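Local coordinates for protein diaminopropionate ammonia-lyase (Escherichia coli, PDB 4D9I) that catalyses the pyridoxal-phosphate-dependent alpha,beta-elimination of both L- and D-2,3-diaminopropionate to pyruvate and ammonia, working as a homodimer, at residues B[10-15]-B[306-311]; B[61-66]-B[368-373]; B[226-231]-B[254-259]; B[239-244]-B[300-305]. All coordinates share one frame; numbering follows the deposited sequence.

Strand 8-12 near the N terminus lies at one border of a mixed seven-stranded sheet, and contact 1 pairs it with strand 308-312, closing a loop of nearly three hundred residues. Further along, strand 61-66 pairs with strand 370-375; this long closure, contact 2, crosses contact 1, since their segments alternate along the chain. Contact 3 is short-range, joining strands 226-230 and 254-260, and falls within both long loops. Contact 4 also lies within both but crosses contact 3: it packs helix 235-248, the connection between the strands of contact 3, against helix 296-305, which leads into strand 308-312. Contacts 1 to 3 join strands of one sheet; contact 4 joins two helices on one of its faces.

Contact 1: residues B[10-15]-B[306-311]; sequences IADNKF and ATQFIS
Asp12 and Gln308 are joined by a side-chain hydrogen bond in which Gln308 NE2 donates to Asp12 OD1 at 2.9 Å, almost straight at 171°. The pair sits on an antiparallel ladder that adds strand 8-12 to the border of the large mixed sheet of this fold type II enzyme. Carboxylate and amide lie side by side and nearly coplanar, 12° apart, and the donor meets OD1 close to the line of its C-O bond. Each group has further partners: Asp12 OD2 forms a salt bridge with Lys362, while Gln308 OE1 accepts a bond from His254 and NE2 also reaches the carbonyl of Lys362. A leucine in place of Gln308 would probably leave Asp12 OD1 and His254 NE2 without these mates. Ala11 and Phe309 form the hydrogen-bonded pair of the ladder, Ala11 N to Phe309 O and Phe309 N to Ala11 O both 2.8 Å. Two residues past Ala11, Asn13 N donates to Thr307 O at 2.9 Å, tilted from the carbonyl plane, and extends the pairing beyond the strand. Packing divides between two faces. With Asp12 and Gln308 lies Ile10, whose CG2 approaches the Gln308 amide at CD, 3.7 Å away; helix 356-363 touches Ile10 and Gln308 here. On this same face Ile310 runs alongside Ile10, pointing the same way, their CG1 atoms 3.8 Å apart. On the opposite face, Phe309 has CG anti to its carbonyl carbon (chi1 -51°), and its ring reaches past Ala11 until CE1 lies 3.6 Å from Asn13 CB.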
loop_
_atom_site.group_PDB
_atom_site.type_symbol
_atom_site.label_atom_id
_atom_site.label_comp_id
_atom_site.label_asym_id
_atom_site.label_seq_id
_atom_site.Cartn_x
_atom_site.Cartn_y
_atom_site.Cartn_z
ATOM N N ILE B 10 -21.956 17.324 0.756
ATOM C CA ILE B 10 -21.811 17.893 2.096
ATOM C C ILE B 10 -23.038 18.703 2.432
ATOM O O ILE B 10 -23.407 19.615 1.676
ATOM C CB ILE B 10 -20.588 18.834 2.206
ATOM C CG1 ILE B 10 -19.303 18.113 1.799
ATOM C CG2 ILE B 10 -20.479 19.388 3.625
ATOM C CD1 ILE B 10 -18.225 19.035 1.253
ATOM N N ALA B 11 -23.674 18.377 3.558
ATOM C CA ALA B 11 -24.810 19.150 4.041
ATOM C C ALA B 11 -24.501 19.683 5.429
ATOM O O ALA B 11 -24.170 18.911 6.338
ATOM C CB ALA B 11 -26.072 18.301 4.060
ATOM N N ASP B 12 -24.575 21.009 5.559
ATOM C CA ASP B 12 -24.520 21.687 6.862
ATOM C C ASP B 12 -25.678 21.244 7.732
ATOM O O ASP B 12 -26.809 21.207 7.259
ATOM C CB ASP B 12 -24.647 23.201 6.690
ATOM C CG ASP B 12 -23.443 23.820 6.049
ATOM O OD1 ASP B 12 -22.310 23.351 6.259
ATOM O OD2 ASP B 12 -23.632 24.795 5.315
ATOM N N ASN B 13 -25.405 20.933 8.996
ATOM C CA ASN B 13 -26.467 20.535 9.936
ATOM C C ASN B 13 -27.293 21.744 10.360
ATOM O O ASN B 13 -26.897 22.495 11.247
ATOM C CB ASN B 13 -25.880 19.794 11.153
ATOM C CG ASN B 13 -26.939 19.391 12.195
ATOM O OD1 ASN B 13 -26.586 19.041 13.330
ATOM N ND2 ASN B 13 -28.215 19.405 11.812
ATOM N N LYS B 14 -28.447 21.919 9.721
ATOM C CA LYS B 14 -29.330 23.055 10.007
ATOM C C LYS B 14 -30.026 22.901 11.369
ATOM O O LYS B 14 -30.723 23.792 11.832
ATOM C CB LYS B 14 -30.350 23.219 8.880
ATOM N N PHE B 15 -29.791 21.769 12.023
ATOM C CA PHE B 15 -30.462 21.439 13.261
ATOM C C PHE B 15 -29.563 21.581 14.479
ATOM O O PHE B 15 -30.015 21.436 15.611
ATOM C CB PHE B 15 -31.162 20.074 13.110
ATOM C CG PHE B 15 -32.287 20.132 12.108
ATOM C CD1 PHE B 15 -32.054 19.872 10.757
ATOM C CD2 PHE B 15 -33.549 20.574 12.491
ATOM C CE1 PHE B 15 -33.077 19.999 9.821
ATOM C CE2 PHE B 15 -34.581 20.699 11.561
ATOM C CZ PHE B 15 -34.337 20.409 10.224
ATOM N N ALA B 306 -23.433 17.657 15.563
ATOM C CA ALA B 306 -22.659 17.457 14.324
ATOM C C ALA B 306 -22.638 18.724 13.470
ATOM O O ALA B 306 -23.646 19.405 13.336
ATOM C CB ALA B 306 -23.219 16.298 13.522
ATOM N N THR B 307 -21.496 19.036 12.871
ATOM C CA THR B 307 -21.408 20.256 12.077
ATOM C C THR B 307 -21.960 20.004 10.679
ATOM O O THR B 307 -22.743 20.799 10.161
ATOM C CB THR B 307 -19.964 20.797 11.996
ATOM O OG1 THR B 307 -19.352 20.717 13.293
ATOM C CG2 THR B 307 -19.967 22.260 11.507
ATOM N N GLN B 308 -21.571 18.874 10.095
ATOM C CA GLN B 308 -21.928 18.533 8.733
ATOM C C GLN B 308 -22.161 17.043 8.547
ATOM O O GLN B 308 -21.610 16.216 9.267
ATOM C CB GLN B 308 -20.822 18.992 7.775
ATOM C CG GLN B 308 -20.902 20.467 7.420
ATOM C CD GLN B 308 -19.621 20.989 6.797
ATOM O OE1 GLN B 308 -18.572 20.342 6.869
ATOM N NE2 GLN B 308 -19.693 22.161 6.191
ATOM N N PHE B 309 -22.983 16.715 7.563
ATOM C CA PHE B 309 -23.183 15.337 7.148
ATOM C C PHE B 309 -22.659 15.181 5.729
ATOM O O PHE B 309 -22.877 16.057 4.901
ATOM C CB PHE B 309 -24.666 15.001 7.183
ATOM C CG PHE B 309 -25.330 15.341 8.484
ATOM C CD1 PHE B 309 -26.258 16.370 8.553
ATOM C CD2 PHE B 309 -25.022 14.635 9.640
ATOM C CE1 PHE B 309 -26.885 16.688 9.755
ATOM C CE2 PHE B 309 -25.642 14.953 10.846
ATOM C CZ PHE B 309 -26.565 15.977 10.900
ATOM N N ILE B 310 -21.971 14.072 5.463
ATOM C CA ILE B 310 -21.504 13.745 4.115
ATOM C C ILE B 310 -22.118 12.431 3.628
ATOM O O ILE B 310 -22.134 11.431 4.352
ATOM C CB ILE B 310 -19.960 13.659 4.028
ATOM C CG1 ILE B 310 -19.348 15.065 4.085
ATOM C CG2 ILE B 310 -19.520 12.956 2.738
ATOM C CD1 ILE B 310 -17.833 15.117 4.063
ATOM N N SER B 311 -22.647 12.469 2.409
ATOM C CA SER B 311 -23.069 11.285 1.677
ATOM C C SER B 311 -22.095 11.072 0.533
ATOM O O SER B 311 -21.961 11.929 -0.343
ATOM C CB SER B 311 -24.477 11.466 1.121
ATOM O OG SER B 311 -24.848 10.365 0.311
#

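Contact 2: residues B[61-66]-B[368-373]; sequences KILVKD and DAVVLV
Val370 and Lys61 pair side by side in a parallel ladder, and Val370 is the side chain to follow. Its CB carries CG1 anti to the backbone N (chi1 179°), which brings that methyl against two residues of the other strand: Lys61 CB lies 4.0 Å from Val370 CG1, and Leu63 CD1, coming at a slant, 4.1 Å from the same atom. Beyond CB, Lys61 leads away from the strand pair, and its NZ forms a salt bridge with Asp51. Five backbone hydrogen bonds zigzag between the strands, from Lys61 N to Ala369 O at one end to Lys65 N donating to Val373 O, 2.9 Å, at the other. The straightest is Leu63 N to Val371 O, 174° at the hydrogen. On the other face, Ile62 and Val64 approach Val373 loosely, with Val64 CG2 4.2 Å from Val373 CB, and helix 338-352 packs on Ile62, Val371 and Val373. Strands 226-230 and 47-49 continue the sheet beyond this pair. Such a helix-covered, largely parallel and buried sheet is characteristic of the larger domain of fold type II pyridoxal-phosphate enzymes, the tryptophan synthase beta-subunit-like superfamily.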
loop_
_atom_site.group_PDB
_atom_site.type_symbol
_atom_site.label_atom_id
_atom_site.label_comp_id
_atom_site.label_asym_id
_atom_site.label_seq_id
_atom_site.Cartn_x
_atom_site.Cartn_y
_atom_site.Cartn_z
ATOM N N LYS B 61 -2.400 18.799 10.506
ATOM C CA LYS B 61 -2.220 17.440 11.001
ATOM C C LYS B 61 -3.366 16.545 10.611
ATOM O O LYS B 61 -4.514 16.993 10.481
ATOM C CB LYS B 61 -2.035 17.418 12.528
ATOM C CG LYS B 61 -0.638 17.880 12.978
ATOM C CD LYS B 61 0.009 16.819 13.858
ATOM C CE LYS B 61 1.533 16.879 13.836
ATOM N NZ LYS B 61 2.063 15.534 14.217
ATOM N N ILE B 62 -3.042 15.272 10.388
ATOM C CA ILE B 62 -4.044 14.243 10.194
ATOM C C ILE B 62 -3.654 13.122 11.166
ATOM O O ILE B 62 -2.550 12.575 11.061
ATOM C CB ILE B 62 -4.101 13.743 8.736
ATOM C CG1 ILE B 62 -4.528 14.873 7.770
ATOM C CG2 ILE B 62 -5.040 12.544 8.582
ATOM C CD1 ILE B 62 -4.498 14.450 6.293
ATOM N N LEU B 63 -4.551 12.822 12.110
ATOM C CA LEU B 63 -4.286 11.885 13.187
ATOM C C LEU B 63 -5.284 10.755 13.056
ATOM O O LEU B 63 -6.500 11.007 13.023
ATOM C CB LEU B 63 -4.437 12.558 14.550
ATOM C CG LEU B 63 -3.597 13.830 14.755
ATOM C CD1 LEU B 63 -4.062 14.545 16.006
ATOM C CD2 LEU B 63 -2.109 13.494 14.811
ATOM N N VAL B 64 -4.788 9.533 12.954
ATOM C CA VAL B 64 -5.675 8.376 12.754
ATOM C C VAL B 64 -5.622 7.472 13.965
ATOM O O VAL B 64 -4.574 6.869 14.278
ATOM C CB VAL B 64 -5.315 7.559 11.492
ATOM C CG1 VAL B 64 -6.314 6.401 11.289
ATOM C CG2 VAL B 64 -5.279 8.468 10.266
ATOM N N LYS B 65 -6.764 7.363 14.632
ATOM C CA LYS B 65 -6.945 6.384 15.689
ATOM C C LYS B 65 -7.130 5.001 15.077
ATOM O O LYS B 65 -8.161 4.727 14.417
ATOM C CB LYS B 65 -8.151 6.800 16.553
ATOM C CG LYS B 65 -8.315 6.050 17.872
ATOM C CD LYS B 65 -7.111 6.178 18.804
ATOM C CE LYS B 65 -7.447 5.623 20.194
ATOM N NZ LYS B 65 -6.229 5.361 21.013
ATOM N N ASP B 66 -6.150 4.118 15.327
ATOM C CA ASP B 66 -6.045 2.820 14.671
ATOM C C ASP B 66 -6.615 1.679 15.525
ATOM O O ASP B 66 -5.917 1.055 16.342
ATOM C CB ASP B 66 -4.581 2.541 14.268
ATOM C CG ASP B 66 -4.412 1.227 13.539
ATOM O OD1 ASP B 66 -5.433 0.589 13.183
ATOM O OD2 ASP B 66 -3.247 0.834 13.290
ATOM N N ASP B 368 -4.209 25.387 9.000
ATOM C CA ASP B 368 -4.257 25.242 10.459
ATOM C C ASP B 368 -5.035 24.012 10.954
ATOM O O ASP B 368 -5.023 23.707 12.152
ATOM C CB ASP B 368 -4.856 26.496 11.098
ATOM C CG ASP B 368 -4.037 27.739 10.817
ATOM O OD1 ASP B 368 -2.798 27.696 10.964
ATOM O OD2 ASP B 368 -4.629 28.750 10.416
ATOM N N ALA B 369 -5.734 23.323 10.060
ATOM C CA ALA B 369 -6.598 22.218 10.500
ATOM C C ALA B 369 -5.851 21.029 11.104
ATOM O O ALA B 369 -4.836 20.567 10.570
ATOM C CB ALA B 369 -7.532 21.762 9.388
ATOM N N VAL B 370 -6.371 20.559 12.239
ATOM C CA VAL B 370 -5.905 19.357 12.906
ATOM C C VAL B 370 -7.059 18.345 12.893
ATOM O O VAL B 370 -8.101 18.541 13.559
ATOM C CB VAL B 370 -5.421 19.670 14.335
ATOM C CG1 VAL B 370 -4.955 18.416 15.036
ATOM C CG2 VAL B 370 -4.293 20.709 14.299
ATOM N N VAL B 371 -6.878 17.263 12.134
ATOM C CA VAL B 371 -8.017 16.431 11.740
ATOM C C VAL B 371 -7.912 15.020 12.328
ATOM O O VAL B 371 -7.021 14.261 11.977
ATOM C CB VAL B 371 -8.168 16.389 10.208
ATOM C CG1 VAL B 371 -9.456 15.675 9.800
ATOM C CG2 VAL B 371 -8.150 17.806 9.617
ATOM N N LEU B 372 -8.823 14.713 13.252
ATOM C CA LEU B 372 -8.906 13.427 13.883
ATOM C C LEU B 372 -9.765 12.509 13.023
ATOM O O LEU B 372 -10.896 12.837 12.680
ATOM C CB LEU B 372 -9.491 13.563 15.309
ATOM C CG LEU B 372 -9.815 12.275 16.083
ATOM C CD1 LEU B 372 -8.614 11.366 16.207
ATOM C CD2 LEU B 372 -10.358 12.629 17.469
ATOM N N VAL B 373 -9.203 11.366 12.655
ATOM C CA VAL B 373 -9.898 10.354 11.850
ATOM C C VAL B 373 -9.902 9.087 12.681
ATOM O O VAL B 373 -8.947 8.840 13.417
ATOM C CB VAL B 373 -9.151 10.136 10.510
ATOM C CG1 VAL B 373 -9.792 9.054 9.663
ATOM C CG2 VAL B 373 -9.133 11.448 9.714
#

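Contact 3: residues B[226-231]-B[254-259]; sequences HVLLQA and HSIIVE
His226 and His254 start a parallel strand pair at the centre of the large sheet, the two strands of a beta-alpha-beta crossover whose helix is 235-248. The first strand leads through a glycine-containing turn into that helix. Five backbone hydrogen bonds hold the strands, beginning with Val227 N to His254 O at 3.1 Å and ending with Ala231 N to Val258 O at 2.9 Å. The imidazoles lie side by side with planes 24° apart, but are slid so far that they barely overlap, centroids 4.8 Å apart. What covers the His226 ring is instead the CB of His254, a CH-pi contact 3.9 Å from the ring centroid over one face, while Ile256 CD1 stands at the ring's edge. His226 NE2 also makes a weak hydrogen bond to the carbonyl O of Leu363. An alanine here instead of His226 would probably uncover the CB of His254, open a gap beside its ring and Ile256 CD1, and deprive Leu363 O of this partner. Further along this face Leu228 and Ile256 run alongside each other, CD1 to CD1 3.6 Å, and Leu228 CD2 comes within 4.2 Å of Val258 CG2; helix 338-352 packs on Leu228 and Val258. On the opposite face helix 235-248 rests on Leu229 and Ser255. Glu259 runs extended past Ala231, its CG 3.2 Å from Ala231 O, and its carboxylate is held by the backbone N atoms of Ile266 and Tyr267. Nearby, Ile257 CG2 touches Ala231 CB at 3.6 Å.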
loop_
_atom_site.group_PDB
_atom_site.type_symbol
_atom_site.label_atom_id
_atom_site.label_comp_id
_atom_site.label_asym_id
_atom_site.label_seq_id
_atom_site.Cartn_x
_atom_site.Cartn_y
_atom_site.Cartn_z
ATOM N N HIS B 226 -11.023 19.409 13.764
ATOM C CA HIS B 226 -12.012 18.589 13.050
ATOM C C HIS B 226 -12.040 17.175 13.541
ATOM O O HIS B 226 -11.037 16.682 14.060
ATOM C CB HIS B 226 -11.681 18.532 11.552
ATOM C CG HIS B 226 -11.768 19.861 10.862
ATOM N ND1 HIS B 226 -10.889 20.852 11.096
ATOM C CD2 HIS B 226 -12.679 20.355 9.936
ATOM C CE1 HIS B 226 -11.212 21.938 10.357
ATOM N NE2 HIS B 226 -12.316 21.640 9.654
ATOM N N VAL B 227 -13.188 16.512 13.365
ATOM C CA VAL B 227 -13.272 15.055 13.470
ATOM C C VAL B 227 -14.206 14.506 12.383
ATOM O O VAL B 227 -15.296 15.057 12.135
ATOM C CB VAL B 227 -13.653 14.571 14.894
ATOM C CG1 VAL B 227 -15.040 15.060 15.317
ATOM C CG2 VAL B 227 -13.552 13.048 15.004
ATOM N N LEU B 228 -13.733 13.470 11.693
ATOM C CA LEU B 228 -14.550 12.746 10.744
ATOM C C LEU B 228 -14.980 11.447 11.392
ATOM O O LEU B 228 -14.148 10.679 11.896
ATOM C CB LEU B 228 -13.811 12.503 9.419
ATOM C CG LEU B 228 -13.953 13.700 8.447
ATOM C CD1 LEU B 228 -13.052 14.854 8.872
ATOM C CD2 LEU B 228 -13.652 13.319 6.996
ATOM N N LEU B 229 -16.282 11.210 11.389
ATOM C CA LEU B 229 -16.832 10.037 12.026
ATOM C C LEU B 229 -17.740 9.300 11.042
ATOM O O LEU B 229 -18.798 9.811 10.657
ATOM C CB LEU B 229 -17.605 10.452 13.306
ATOM C CG LEU B 229 -16.787 11.065 14.460
ATOM C CD1 LEU B 229 -17.709 11.645 15.544
ATOM C CD2 LEU B 229 -15.840 10.025 15.059
ATOM N N GLN B 230 -17.335 8.101 10.645
ATOM C CA GLN B 230 -18.172 7.263 9.790
ATOM C C GLN B 230 -19.357 6.737 10.595
ATOM O O GLN B 230 -19.217 6.449 11.780
ATOM C CB GLN B 230 -17.382 6.105 9.154
ATOM C CG GLN B 230 -16.688 5.135 10.112
ATOM C CD GLN B 230 -15.277 5.594 10.469
ATOM O OE1 GLN B 230 -15.107 6.552 11.210
ATOM N NE2 GLN B 230 -14.272 4.915 9.937
ATOM N N ALA B 231 -20.521 6.626 9.962
ATOM C CA ALA B 231 -21.731 6.278 10.713
ATOM C C ALA B 231 -22.603 5.277 10.007
ATOM O O ALA B 231 -23.060 5.512 8.877
ATOM C CB ALA B 231 -22.533 7.525 11.032
ATOM N N HIS B 254 -15.258 20.958 14.530
ATOM C CA HIS B 254 -15.913 20.813 13.246
ATOM C C HIS B 254 -16.049 19.347 12.952
ATOM O O HIS B 254 -15.117 18.708 12.478
ATOM C CB HIS B 254 -15.152 21.551 12.146
ATOM C CG HIS B 254 -15.905 21.622 10.841
ATOM N ND1 HIS B 254 -16.116 22.774 10.196
ATOM C CD2 HIS B 254 -16.512 20.619 10.072
ATOM C CE1 HIS B 254 -16.813 22.536 9.067
ATOM N NE2 HIS B 254 -17.070 21.219 9.003
ATOM N N SER B 255 -17.212 18.799 13.285
ATOM C CA SER B 255 -17.433 17.372 13.157
ATOM C C SER B 255 -18.163 17.067 11.870
ATOM O O SER B 255 -19.151 17.720 11.526
ATOM C CB SER B 255 -18.232 16.831 14.358
ATOM O OG SER B 255 -19.449 17.531 14.508
ATOM N N ILE B 256 -17.686 16.037 11.190
ATOM C CA ILE B 256 -18.218 15.633 9.912
ATOM C C ILE B 256 -18.585 14.152 10.000
ATOM O O ILE B 256 -17.726 13.310 10.233
ATOM C CB ILE B 256 -17.182 15.848 8.773
ATOM C CG1 ILE B 256 -16.764 17.326 8.684
ATOM C CG2 ILE B 256 -17.776 15.437 7.449
ATOM C CD1 ILE B 256 -15.375 17.529 8.097
ATOM N N ILE B 257 -19.862 13.862 9.785
ATOM C CA ILE B 257 -20.394 12.493 9.784
ATOM C C ILE B 257 -20.351 11.982 8.346
ATOM O O ILE B 257 -20.764 12.689 7.408
ATOM C CB ILE B 257 -21.843 12.483 10.308
ATOM C CG1 ILE B 257 -21.969 13.355 11.573
ATOM C CG2 ILE B 257 -22.334 11.056 10.556
ATOM C CD1 ILE B 257 -20.992 13.025 12.694
ATOM N N VAL B 258 -19.816 10.776 8.172
ATOM C CA VAL B 258 -19.600 10.227 6.855
ATOM C C VAL B 258 -20.392 8.938 6.613
ATOM O O VAL B 258 -20.271 7.970 7.367
ATOM C CB VAL B 258 -18.085 9.971 6.631
ATOM C CG1 VAL B 258 -17.844 9.459 5.220
ATOM C CG2 VAL B 258 -17.317 11.256 6.879
ATOM N N GLU B 259 -21.169 8.926 5.538
ATOM C CA GLU B 259 -21.947 7.760 5.154
ATOM C C GLU B 259 -21.866 7.453 3.662
ATOM O O GLU B 259 -21.799 8.358 2.844
ATOM C CB GLU B 259 -23.427 7.938 5.531
ATOM C CG GLU B 259 -23.696 7.995 7.013
ATOM C CD GLU B 259 -25.161 8.228 7.296
ATOM O OE1 GLU B 259 -25.693 9.273 6.856
ATOM O OE2 GLU B 259 -25.781 7.356 7.928
#

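Contact 4: residues B[239-244]-B[300-305]; sequences GVLGYL and EILRNC
Leu241 and Gly242 face Ile301, Leu302 and Cys305 where two helix segments cross at 48°, their axes 9.3 Å apart at the closest. Backbones draw nearest at Gly242 and Ile301, whose CA atoms are 6.4 Å apart. No hydrogen bond links the segments, and the contact is apolar and buried. Leu241 supplies most of it through a single methyl. Its CG stands anti to the backbone N (chi1 -177°), and from there CD2 reaches across to the second helix, where it touches three residues: Leu302 CD2 lies 4.0 Å from Leu241 CD2, Cys305 CB lies an equal 4.0 Å from it, and Ile301 CG2 stands further off at 4.4 Å. The carbonyl carbon of Cys305 is nearer still, 3.9 Å from Leu241 CD2, so the methyl rests against the last turn of helix 296-305 and its backbone. Ile301 CG2 packs on the main chain of Gly242, 3.9 Å from Gly242 N. The other branch of Leu241 turns to the sheet, for CD1 packs on the CB of Ser255, 3.4 Å away. Leu229 also lies against Leu241, and Leu302 against Ile257, so both helices rest on the sheet. Away from this interface, Tyr243 and Leu244 pack on helix 208-220. Neighbouring helices laid over one face of a mainly parallel sheet, one of them the crossover between strands 226-230 and 254-260, are characteristic of the three-layer alpha-beta-alpha architecture of fold type II pyridoxal-phosphate enzymes.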
loop_
_atom_site.group_PDB
_atom_site.type_symbol
_atom_site.label_atom_id
_atom_site.label_comp_id
_atom_site.label_asym_id
_atom_site.label_seq_id
_atom_site.Cartn_x
_atom_site.Cartn_y
_atom_site.Cartn_z
ATOM N N GLY B 239 -21.622 8.206 20.448
ATOM C CA GLY B 239 -20.824 7.989 21.657
ATOM C C GLY B 239 -19.543 8.809 21.658
ATOM O O GLY B 239 -19.207 9.471 22.651
ATOM N N VAL B 240 -18.840 8.772 20.530
ATOM C CA VAL B 240 -17.559 9.454 20.401
ATOM C C VAL B 240 -17.709 10.991 20.302
ATOM O O VAL B 240 -16.976 11.714 20.967
ATOM C CB VAL B 240 -16.779 8.850 19.222
ATOM C CG1 VAL B 240 -15.553 9.682 18.842
ATOM C CG2 VAL B 240 -16.359 7.416 19.578
ATOM N N LEU B 241 -18.651 11.474 19.489
ATOM C CA LEU B 241 -18.866 12.924 19.372
ATOM C C LEU B 241 -19.380 13.464 20.702
ATOM O O LEU B 241 -19.045 14.585 21.109
ATOM C CB LEU B 241 -19.786 13.292 18.189
ATOM C CG LEU B 241 -20.003 14.798 17.953
ATOM C CD1 LEU B 241 -18.740 15.537 17.495
ATOM C CD2 LEU B 241 -21.158 15.091 17.004
ATOM N N GLY B 242 -20.154 12.648 21.408
ATOM C CA GLY B 242 -20.663 13.057 22.723
ATOM C C GLY B 242 -19.513 13.341 23.675
ATOM O O GLY B 242 -19.491 14.388 24.330
ATOM N N TYR B 243 -18.542 12.423 23.716
ATOM C CA TYR B 243 -17.355 12.584 24.565
ATOM C C TYR B 243 -16.529 13.795 24.129
ATOM O O TYR B 243 -16.185 14.626 24.957
ATOM C CB TYR B 243 -16.469 11.338 24.566
ATOM C CG TYR B 243 -15.154 11.528 25.326
ATOM C CD1 TYR B 243 -14.006 12.018 24.697
ATOM C CD2 TYR B 243 -15.074 11.250 26.685
ATOM C CE1 TYR B 243 -12.819 12.207 25.402
ATOM C CE2 TYR B 243 -13.889 11.424 27.390
ATOM C CZ TYR B 243 -12.768 11.902 26.743
ATOM O OH TYR B 243 -11.613 12.062 27.480
ATOM N N LEU B 244 -16.209 13.868 22.834
ATOM C CA LEU B 244 -15.320 14.904 22.298
ATOM C C LEU B 244 -15.875 16.311 22.520
ATOM O O LEU B 244 -15.143 17.243 22.882
ATOM C CB LEU B 244 -15.086 14.682 20.803
ATOM C CG LEU B 244 -14.207 13.495 20.398
ATOM C CD1 LEU B 244 -14.121 13.353 18.885
ATOM C CD2 LEU B 244 -12.813 13.599 21.008
ATOM N N GLU B 300 -29.805 11.796 18.323
ATOM C CA GLU B 300 -29.991 12.935 19.214
ATOM C C GLU B 300 -28.707 13.763 19.317
ATOM O O GLU B 300 -28.739 14.988 19.152
ATOM C CB GLU B 300 -30.463 12.450 20.596
ATOM C CG GLU B 300 -30.697 13.558 21.612
ATOM C CD GLU B 300 -31.953 14.392 21.352
ATOM O OE1 GLU B 300 -32.929 13.878 20.749
ATOM O OE2 GLU B 300 -31.974 15.573 21.777
ATOM N N ILE B 301 -27.589 13.089 19.580
ATOM C CA ILE B 301 -26.273 13.728 19.692
ATOM C C ILE B 301 -25.868 14.400 18.376
ATOM O O ILE B 301 -25.403 15.548 18.363
ATOM C CB ILE B 301 -25.173 12.696 20.085
ATOM C CG1 ILE B 301 -25.498 11.962 21.407
ATOM C CG2 ILE B 301 -23.773 13.311 20.060
ATOM C CD1 ILE B 301 -26.027 12.818 22.534
ATOM N N LEU B 302 -26.036 13.673 17.274
ATOM C CA LEU B 302 -25.595 14.148 15.964
ATOM C C LEU B 302 -26.423 15.345 15.483
ATOM O O LEU B 302 -25.869 16.334 15.004
ATOM C CB LEU B 302 -25.637 13.020 14.935
ATOM C CG LEU B 302 -24.855 11.753 15.294
ATOM C CD1 LEU B 302 -24.955 10.712 14.183
ATOM C CD2 LEU B 302 -23.391 12.079 15.583
ATOM N N ARG B 303 -27.745 15.241 15.607
ATOM C CA ARG B 303 -28.645 16.326 15.244
ATOM C C ARG B 303 -28.283 17.595 16.026
ATOM O O ARG B 303 -28.256 18.693 15.466
ATOM C CB ARG B 303 -30.095 15.910 15.538
ATOM C CG ARG B 303 -31.159 16.902 15.113
ATOM C CD ARG B 303 -32.400 16.721 15.989
ATOM N NE ARG B 303 -32.960 18.025 16.322
ATOM C CZ ARG B 303 -33.949 18.619 15.666
ATOM N NH1 ARG B 303 -34.536 18.016 14.646
ATOM N NH2 ARG B 303 -34.362 19.814 16.047
ATOM N N ASN B 304 -28.007 17.428 17.320
ATOM C CA ASN B 304 -27.603 18.531 18.187
ATOM C C ASN B 304 -26.230 19.118 17.905
ATOM O O ASN B 304 -26.067 20.335 17.901
ATOM C CB ASN B 304 -27.656 18.104 19.647
ATOM C CG ASN B 304 -29.071 17.978 20.163
ATOM O OD1 ASN B 304 -30.038 18.158 19.427
ATOM N ND2 ASN B 304 -29.197 17.655 21.441
ATOM N N CYS B 305 -25.256 18.251 17.658
ATOM C CA CYS B 305 -23.856 18.630 17.782
ATOM C C CYS B 305 -22.980 18.452 16.533
ATOM O O CYS B 305 -21.882 19.022 16.466
ATOM C CB CYS B 305 -23.232 17.890 18.965
ATOM S SG CYS B 305 -23.720 18.558 20.560
#